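Local coordinates for protein thiosulfate sulfurtransferase TUM1 (Saccharomyces cerevisiae, PDB 3UTN) that transfers sulfur as a persulfide from the cysteine desulfurase NFS1 to UBA4 for 2-thiolation of the wobble uridine of tRNAs, at residues 98-112 with 166-178. Residues are numbered along the deposited sequence; the frame is centred on the assembly and turned at random. Where two conformers were deposited one is given.
Sequences KKVFDDAMSNLGVQK and FSPYPKSHYESSE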
loop_
_atom_site.group_PDB
_atom_site.type_symbol
_atom_site.label_atom_id
_atom_site.label_comp_id
_atom_site.label_asym_id
_atom_site.label_seq_id
_atom_site.Cartn_x
_atom_site.Cartn_y
_atom_site.Cartn_z
ATOM N N LYS A 98 16.296 3.112 -4.139
ATOM C CA LYS A 98 16.894 1.794 -4.203
ATOM C C LYS A 98 17.793 1.549 -2.995
ATOM O O LYS A 98 17.705 0.497 -2.358
ATOM C CB LYS A 98 17.697 1.664 -5.492
ATOM C CG LYS A 98 18.170 0.260 -5.810
ATOM C CD LYS A 98 19.303 0.313 -6.823
ATOM C CE LYS A 98 19.713 -1.080 -7.264
ATOM N NZ LYS A 98 20.048 -1.940 -6.096
ATOM N N LYS A 99 18.633 2.536 -2.673
ATOM C CA LYS A 99 19.596 2.410 -1.582
ATOM C C LYS A 99 18.918 2.299 -0.220
ATOM O O LYS A 99 19.204 1.377 0.535
ATOM C CB LYS A 99 20.607 3.561 -1.596
ATOM C CG LYS A 99 21.375 3.721 -0.291
ATOM C CD LYS A 99 22.732 4.372 -0.486
ATOM C CE LYS A 99 23.844 3.334 -0.462
ATOM N NZ LYS A 99 24.007 2.727 0.890
ATOM N N VAL A 100 18.022 3.231 0.087
ATOM C CA VAL A 100 17.263 3.166 1.332
ATOM C C VAL A 100 16.561 1.815 1.413
ATOM O O VAL A 100 16.613 1.146 2.438
ATOM C CB VAL A 100 16.269 4.339 1.466
ATOM C CG1 VAL A 100 15.201 4.050 2.514
ATOM C CG2 VAL A 100 17.021 5.614 1.820
ATOM N N PHE A 101 15.947 1.393 0.314
ATOM C CA PHE A 101 15.273 0.116 0.309
ATOM C C PHE A 101 16.227 -1.041 0.568
ATOM O O PHE A 101 15.997 -1.839 1.463
ATOM C CB PHE A 101 14.537 -0.129 -0.991
ATOM C CG PHE A 101 13.839 -1.444 -1.012
ATOM C CD1 PHE A 101 12.610 -1.592 -0.377
ATOM C CD2 PHE A 101 14.429 -2.549 -1.620
ATOM C CE1 PHE A 101 11.965 -2.812 -0.379
ATOM C CE2 PHE A 101 13.785 -3.770 -1.623
ATOM C CZ PHE A 101 12.551 -3.902 -1.000
ATOM N N ASP A 102 17.289 -1.126 -0.228
ATOM C CA ASP A 102 18.267 -2.196 -0.089
ATOM C C ASP A 102 18.879 -2.207 1.294
ATOM O O ASP A 102 19.015 -3.264 1.903
ATOM C CB ASP A 102 19.358 -2.065 -1.144
ATOM C CG ASP A 102 18.852 -2.367 -2.525
ATOM O OD1 ASP A 102 17.707 -2.863 -2.641
ATOM O OD2 ASP A 102 19.589 -2.101 -3.495
ATOM N N ASP A 103 19.233 -1.023 1.784
ATOM C CA ASP A 103 19.810 -0.885 3.111
ATOM C C ASP A 103 18.833 -1.368 4.150
ATOM O O ASP A 103 19.209 -2.097 5.053
ATOM C CB ASP A 103 20.220 0.561 3.382
ATOM C CG ASP A 103 21.445 0.963 2.588
ATOM O OD1 ASP A 103 22.052 0.067 1.969
ATOM O OD2 ASP A 103 21.792 2.160 2.571
ATOM N N ALA A 104 17.572 -0.977 3.994
ATOM C CA ALA A 104 16.522 -1.436 4.883
ATOM C C ALA A 104 16.463 -2.953 4.860
ATOM O O ALA A 104 16.548 -3.595 5.900
ATOM C CB ALA A 104 15.188 -0.843 4.474
ATOM N N MET A 105 16.339 -3.520 3.664
ATOM C CA MET A 105 16.278 -4.963 3.505
ATOM C C MET A 105 17.498 -5.619 4.122
ATOM O O MET A 105 17.385 -6.601 4.853
ATOM C CB MET A 105 16.188 -5.335 2.034
ATOM C CG MET A 105 14.921 -4.890 1.348
ATOM S SD MET A 105 13.450 -5.397 2.247
ATOM C CE MET A 105 13.061 -3.880 3.114
ATOM N N SER A 106 18.661 -5.054 3.820
ATOM C CA SER A 106 19.914 -5.527 4.373
ATOM C C SER A 106 19.870 -5.474 5.894
ATOM O O SER A 106 20.143 -6.473 6.558
ATOM C CB SER A 106 21.076 -4.684 3.839
ATOM O OG SER A 106 21.175 -4.820 2.435
ATOM N N ASN A 107 19.518 -4.303 6.424
ATOM C CA ASN A 107 19.424 -4.077 7.860
ATOM C C ASN A 107 18.509 -5.094 8.524
ATOM O O ASN A 107 18.791 -5.567 9.619
ATOM C CB ASN A 107 18.922 -2.657 8.136
ATOM C CG ASN A 107 18.974 -2.293 9.606
ATOM O OD1 ASN A 107 20.040 -2.012 10.154
ATOM N ND2 ASN A 107 17.817 -2.284 10.248
ATOM N N LEU A 108 17.425 -5.436 7.832
ATOM C CA LEU A 108 16.433 -6.375 8.341
ATOM C C LEU A 108 16.837 -7.803 8.050
ATOM O O LEU A 108 16.151 -8.744 8.438
ATOM C CB LEU A 108 15.072 -6.085 7.715
ATOM C CG LEU A 108 14.507 -4.705 8.037
ATOM C CD1 LEU A 108 13.337 -4.399 7.116
ATOM C CD2 LEU A 108 14.120 -4.589 9.511
ATOM N N GLY A 109 17.948 -7.959 7.340
ATOM C CA GLY A 109 18.443 -9.272 6.988
ATOM C C GLY A 109 17.592 -9.962 5.946
ATOM O O GLY A 109 17.647 -11.172 5.809
ATOM N N VAL A 110 16.794 -9.193 5.213
ATOM C CA VAL A 110 15.996 -9.763 4.141
ATOM C C VAL A 110 16.943 -10.254 3.056
ATOM O O VAL A 110 17.857 -9.543 2.655
ATOM C CB VAL A 110 14.994 -8.749 3.564
ATOM C CG1 VAL A 110 14.291 -9.312 2.341
ATOM C CG2 VAL A 110 13.981 -8.371 4.623
ATOM N N GLN A 111 16.746 -11.490 2.624
ATOM C CA GLN A 111 17.509 -12.017 1.512
ATOM C C GLN A 111 16.617 -11.914 0.299
ATOM O O GLN A 111 15.393 -11.945 0.422
ATOM C CB GLN A 111 17.912 -13.472 1.754
ATOM C CG GLN A 111 18.758 -13.713 3.000
ATOM C CD GLN A 111 20.206 -13.267 2.853
ATOM O OE1 GLN A 111 20.605 -12.712 1.824
ATOM N NE2 GLN A 111 21.003 -13.515 3.888
ATOM N N LYS A 112 17.223 -11.789 -0.872
ATOM C CA LYS A 112 16.464 -11.736 -2.109
ATOM C C LYS A 112 15.504 -12.912 -2.216
ATOM O O LYS A 112 14.395 -12.761 -2.702
ATOM C CB LYS A 112 17.402 -11.727 -3.315
ATOM C CG LYS A 112 16.704 -11.446 -4.638
ATOM C CD LYS A 112 16.079 -10.055 -4.661
ATOM C CE LYS A 112 17.099 -8.969 -4.369
ATOM N NZ LYS A 112 18.182 -8.975 -5.387
ATOM N N PHE A 166 13.898 -5.361 15.117
ATOM C CA PHE A 166 12.921 -5.264 14.046
ATOM C C PHE A 166 13.117 -6.369 13.057
ATOM O O PHE A 166 12.387 -6.485 12.080
ATOM C CB PHE A 166 13.018 -3.916 13.368
ATOM C CG PHE A 166 12.602 -2.804 14.248
ATOM C CD1 PHE A 166 11.391 -2.869 14.919
ATOM C CD2 PHE A 166 13.420 -1.711 14.433
ATOM C CE1 PHE A 166 10.999 -1.846 15.750
ATOM C CE2 PHE A 166 13.033 -0.684 15.265
ATOM C CZ PHE A 166 11.821 -0.757 15.924
ATOM N N SER A 167 14.125 -7.181 13.329
ATOM C CA SER A 167 14.387 -8.357 12.550
ATOM C C SER A 167 15.158 -9.324 13.412
ATOM O O SER A 167 16.077 -8.925 14.110
ATOM C CB SER A 167 15.210 -8.020 11.325
ATOM O OG SER A 167 15.599 -9.220 10.685
ATOM N N PRO A 168 14.785 -10.604 13.357
ATOM C CA PRO A 168 15.533 -11.650 14.042
ATOM C C PRO A 168 16.679 -12.154 13.177
ATOM O O PRO A 168 17.434 -13.026 13.597
ATOM C CB PRO A 168 14.491 -12.748 14.202
ATOM C CG PRO A 168 13.631 -12.599 12.988
ATOM C CD PRO A 168 13.562 -11.124 12.719
ATOM N N TYR A 169 16.804 -11.602 11.977
ATOM C CA TYR A 169 17.755 -12.107 11.012
ATOM C C TYR A 169 19.017 -11.290 11.052
ATOM O O TYR A 169 18.956 -10.085 11.278
ATOM C CB TYR A 169 17.150 -12.084 9.611
ATOM C CG TYR A 169 15.837 -12.810 9.556
ATOM C CD1 TYR A 169 15.782 -14.197 9.666
ATOM C CD2 TYR A 169 14.650 -12.113 9.427
ATOM C CE1 TYR A 169 14.574 -14.868 9.635
ATOM C CE2 TYR A 169 13.437 -12.774 9.399
ATOM C CZ TYR A 169 13.408 -14.146 9.500
ATOM O OH TYR A 169 12.203 -14.791 9.464
ATOM N N PRO A 170 20.172 -11.944 10.839
ATOM C CA PRO A 170 21.407 -11.180 10.748
ATOM C C PRO A 170 21.317 -10.253 9.549
ATOM O O PRO A 170 20.606 -10.552 8.588
ATOM C CB PRO A 170 22.467 -12.256 10.501
ATOM C CG PRO A 170 21.724 -13.397 9.889
ATOM C CD PRO A 170 20.382 -13.376 10.563
ATOM N N LYS A 171 22.018 -9.131 9.603
ATOM C CA LYS A 171 22.059 -8.238 8.462
ATOM C C LYS A 171 22.430 -9.026 7.213
ATOM O O LYS A 171 23.271 -9.925 7.247
ATOM C CB LYS A 171 23.026 -7.081 8.704
ATOM C CG LYS A 171 22.439 -5.988 9.583
ATOM C CD LYS A 171 23.499 -4.995 10.032
ATOM C CE LYS A 171 22.873 -3.772 10.689
ATOM N NZ LYS A 171 22.073 -4.107 11.902
ATOM N N SER A 172 21.754 -8.719 6.119
ATOM C CA SER A 172 22.053 -9.357 4.857
ATOM C C SER A 172 22.620 -8.293 3.944
ATOM O O SER A 172 22.692 -7.125 4.319
ATOM C CB SER A 172 20.778 -9.922 4.251
ATOM O OG SER A 172 19.858 -8.870 4.017
ATOM N N HIS A 173 23.053 -8.702 2.761
ATOM C CA HIS A 173 23.429 -7.759 1.726
ATOM C C HIS A 173 22.406 -7.847 0.635
ATOM O O HIS A 173 22.611 -8.513 -0.376
ATOM C CB HIS A 173 24.840 -8.043 1.225
ATOM C CG HIS A 173 25.904 -7.856 2.281
ATOM N ND1 HIS A 173 26.201 -8.810 3.185
ATOM C CD2 HIS A 173 26.736 -6.772 2.561
ATOM C CE1 HIS A 173 27.176 -8.365 4.000
ATOM N NE2 HIS A 173 27.504 -7.118 3.616
ATOM N N TYR A 174 21.280 -7.191 0.858
ATOM C CA TYR A 174 20.190 -7.226 -0.078
ATOM C C TYR A 174 20.376 -6.131 -1.096
ATOM O O TYR A 174 20.594 -4.972 -0.752
ATOM C CB TYR A 174 18.882 -7.009 0.653
ATOM C CG TYR A 174 17.662 -7.150 -0.218
ATOM C CD1 TYR A 174 16.878 -8.292 -0.152
ATOM C CD2 TYR A 174 17.282 -6.134 -1.092
ATOM C CE1 TYR A 174 15.751 -8.422 -0.932
ATOM C CE2 TYR A 174 16.156 -6.256 -1.878
ATOM C CZ TYR A 174 15.395 -7.401 -1.788
ATOM O OH TYR A 174 14.278 -7.533 -2.558
ATOM N N GLU A 175 20.265 -6.502 -2.357
ATOM C CA GLU A 175 20.379 -5.528 -3.411
ATOM C C GLU A 175 19.334 -5.807 -4.458
ATOM O O GLU A 175 19.381 -6.830 -5.138
ATOM C CB GLU A 175 21.780 -5.561 -4.016
ATOM C CG GLU A 175 22.084 -4.368 -4.900
ATOM C CD GLU A 175 23.542 -4.298 -5.286
ATOM O OE1 GLU A 175 24.383 -4.833 -4.529
ATOM O OE2 GLU A 175 23.841 -3.704 -6.344
ATOM N N SER A 176 18.376 -4.895 -4.564
ATOM C CA SER A 176 17.364 -4.974 -5.596
ATOM C C SER A 176 18.056 -4.996 -6.950
ATOM O O SER A 176 18.820 -4.091 -7.279
ATOM C CB SER A 176 16.422 -3.780 -5.507
ATOM O OG SER A 176 15.521 -3.783 -6.599
ATOM N N SER A 177 17.805 -6.050 -7.715
ATOM C CA SER A 177 18.415 -6.210 -9.030
ATOM C C SER A 177 17.562 -5.511 -10.077
ATOM O O SER A 177 18.047 -5.127 -11.141
ATOM C CB SER A 177 18.560 -7.692 -9.367
ATOM O OG SER A 177 17.298 -8.330 -9.389
ATOM N N GLU A 178 16.283 -5.352 -9.756
ATOM C CA GLU A 178 15.330 -4.703 -10.638
ATOM C C GLU A 178 14.285 -4.001 -9.799
ATOM O O GLU A 178 14.019 -4.381 -8.656
ATOM C CB GLU A 178 14.651 -5.724 -11.556
ATOM C CG GLU A 178 14.035 -6.909 -10.822
ATOM C CD GLU A 178 13.307 -7.872 -11.740
ATOM O OE1 GLU A 178 12.860 -8.932 -11.247
ATOM O OE2 GLU A 178 13.172 -7.575 -12.945
HETATM O O HOH W 1 19.175 -7.654 11.254
HETATM O O HOH W 2 19.376 -12.634 7.190
HETATM O O HOH W 3 15.822 -7.581 -7.096
HETATM O O HOH W 4 20.403 -9.217 -2.865
#
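Tyr174 carries its ring from the extended segment 166-178 into a slot between Met105 and Lys112. CG anti to the backbone N (chi1 -175°) lays the ring alongside Met105; Met105 CB makes a CH-pi contact with one face, 3.6 Å from the centroid, and Lys112 CE lies over the opposite face. Lys112 suits this place because its thrice-bent chain is both greasy and charged: the ammonium stays above the ring as a cation-pi partner while NZ makes a very short hydrogen bond to Glu175 O. Val110 CG1 packs alongside, 3.7 Å from Tyr174 CE1, and the hydroxyl of Tyr174 reaches His139. With an alanine here in place of Tyr174, the space between Met105 and Lys112 would probably be left unfilled and His139 ND1 would be likely to lose its hydrogen-bond partner.

Polar groups of helix 98-107 hold the backbone of 172-176. Ser106 OG donates to Asp102 O in its own helix and accepts from Tyr174 N at 2.8 Å, while Ser106 O takes Ser172 N. Asp102 OD1 receives Ser176 N from above the carboxylate plane (2.9 Å), its other oxygen paired with Lys98 NZ, which also meets a lone pair of Ser176 O. Gly109 closes the helix in a Schellman motif; its CA lies 3.0 Å from Pro170 O, where a side chain would clash.

Segment 166-178, in the loop between helices 148-153 and 181-184, thus straps helix 98-107 of the first rhodanese domain along its length, while Phe101 and Met105 pack on helix 127-136 and Leu108 on strand 77-78.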